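Side-chain contact in thioesterase superfamily (Jannaschia sp., PDB 2OAF), which probably hydrolyses a thioester substrate, such as an acyl-CoA, as a hotdog-fold member of the thioesterase superfamily: residues G110-G114 / V115-V119. Numbering follows the deposited sequence. Where two conformers were deposited one is given.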
loop_
_atom_site.group_PDB
_atom_site.type_symbol
_atom_site.label_atom_id
_atom_site.label_comp_id
_atom_site.label_asym_id
_atom_site.label_seq_id
_atom_site.Cartn_x
_atom_site.Cartn_y
_atom_site.Cartn_z
ATOM N N GLY B 110 -4.841 6.071 18.010
ATOM C CA GLY B 110 -3.461 5.654 17.732
ATOM C C GLY B 110 -2.571 6.483 18.629
ATOM O O GLY B 110 -2.586 7.714 18.528
ATOM N N VAL B 111 -1.840 5.809 19.527
ATOM C CA VAL B 111 -1.081 6.461 20.601
ATOM C C VAL B 111 0.361 6.021 20.568
ATOM O O VAL B 111 0.631 4.823 20.440
ATOM C CB VAL B 111 -1.691 6.085 21.977
ATOM C CG1 VAL B 111 -0.951 6.816 23.083
ATOM C CG2 VAL B 111 -3.205 6.425 21.980
ATOM N N GLN B 112 1.288 6.981 20.603
ATOM C CA GLN B 112 2.718 6.685 20.581
ATOM C C GLN B 112 3.415 7.351 21.746
ATOM O O GLN B 112 3.389 8.577 21.857
ATOM C CB GLN B 112 3.372 7.162 19.278
ATOM C CG GLN B 112 3.150 6.248 18.112
ATOM C CD GLN B 112 4.173 6.432 17.013
ATOM O OE1 GLN B 112 4.491 7.551 16.621
ATOM N NE2 GLN B 112 4.641 5.315 16.461
ATOM N N ASP B 113 4.031 6.544 22.609
ATOM C CA ASP B 113 4.633 7.058 23.812
ATOM C C ASP B 113 3.647 7.912 24.605
ATOM O O ASP B 113 3.992 8.963 25.177
ATOM C CB ASP B 113 5.898 7.810 23.468
ATOM C CG ASP B 113 7.071 7.326 24.266
ATOM O OD1 ASP B 113 7.060 6.141 24.628
ATOM O OD2 ASP B 113 8.001 8.113 24.475
ATOM N N GLY B 114 2.412 7.423 24.670
ATOM C CA GLY B 114 1.325 8.108 25.384
ATOM C C GLY B 114 0.697 9.323 24.754
ATOM O O GLY B 114 -0.276 9.857 25.287
ATOM N N VAL B 115 1.251 9.780 23.632
ATOM C CA VAL B 115 0.685 10.883 22.874
ATOM C C VAL B 115 -0.352 10.352 21.895
ATOM O O VAL B 115 -0.061 9.445 21.104
ATOM C CB VAL B 115 1.781 11.609 22.028
ATOM C CG1 VAL B 115 1.189 12.816 21.253
ATOM C CG2 VAL B 115 2.958 12.052 22.920
ATOM N N THR B 116 -1.549 10.932 21.907
ATOM C CA THR B 116 -2.587 10.532 20.968
ATOM C C THR B 116 -2.321 11.191 19.628
ATOM O O THR B 116 -2.452 12.395 19.465
ATOM C CB THR B 116 -3.967 10.913 21.483
ATOM O OG1 THR B 116 -4.172 10.242 22.718
ATOM C CG2 THR B 116 -5.075 10.509 20.476
ATOM N N CYS B 117 -1.863 10.377 18.690
ATOM C CA CYS B 117 -1.497 10.854 17.369
ATOM C C CYS B 117 -2.715 11.004 16.477
ATOM O O CYS B 117 -2.777 11.930 15.655
ATOM C CB CYS B 117 -0.501 9.908 16.729
ATOM S SG CYS B 117 1.006 9.817 17.730
ATOM N N PHE B 118 -3.644 10.054 16.561
ATOM C CA PHE B 118 -4.894 10.179 15.801
ATOM C C PHE B 118 -6.067 9.535 16.526
ATOM O O PHE B 118 -5.898 8.666 17.366
ATOM C CB PHE B 118 -4.780 9.628 14.372
ATOM C CG PHE B 118 -4.543 8.134 14.283
ATOM C CD1 PHE B 118 -5.563 7.230 14.500
ATOM C CD2 PHE B 118 -3.298 7.646 13.961
ATOM C CE1 PHE B 118 -5.344 5.858 14.430
ATOM C CE2 PHE B 118 -3.077 6.279 13.826
ATOM C CZ PHE B 118 -4.115 5.379 14.078
ATOM N N VAL B 119 -7.250 10.034 16.220
ATOM C CA VAL B 119 -8.480 9.532 16.798
ATOM C C VAL B 119 -9.389 9.262 15.603
ATOM O O VAL B 119 -9.552 10.118 14.740
ATOM C CB VAL B 119 -9.073 10.531 17.830
ATOM C CG1 VAL B 119 -7.942 11.150 18.723
ATOM C CG2 VAL B 119 -9.849 11.620 17.156
HETATM O O HOH W 1 -2.760 10.424 25.196
#
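Gly110 and Phe118 pair through two backbone bonds in a tight antiparallel hairpin, closed by a type I' turn from Gln112 to Val115 and interrupted by a classic beta bulge. At the bulge Gly110 O takes two donors, Cys117 N at 2.8 Å, nearly in line with the carbonyl, and Phe118 N at 3.2 Å, in the carbonyl plane on a lone pair. Phe118 CG sits between its own backbone N and carbonyl carbon (chi1 65°), which swings the ring back across the partner strand. One ring face then lies over Gly110, whose CA is 3.8 Å from the ring centroid in a CH-pi contact; Phe118 CE1 comes 3.6 Å from Gly110 N. Further along the same face of the hairpin, Cys117 SG rests 3.9 Å from Gln112 CB. Beyond it the Gln112 chain runs out extended, and its NE2 bonds to Thr85 O. Val111 and Thr116 meet on the other face, Val111 CG2 lying 4.0 Å from Thr116 OG1 in plain van der Waals contact. The hydroxyl is hydrogen-bonded to Arg12 NH1 and to a water that donates to Gly114 O, tying the turn to the strand that leaves it. In the curved hotdog sheet, the hairpin joins strands 103-112 and 115-128, flanked by strands 90-99 and 69-80; Leu90, Met78 and Phe80 of these two pack against Phe118.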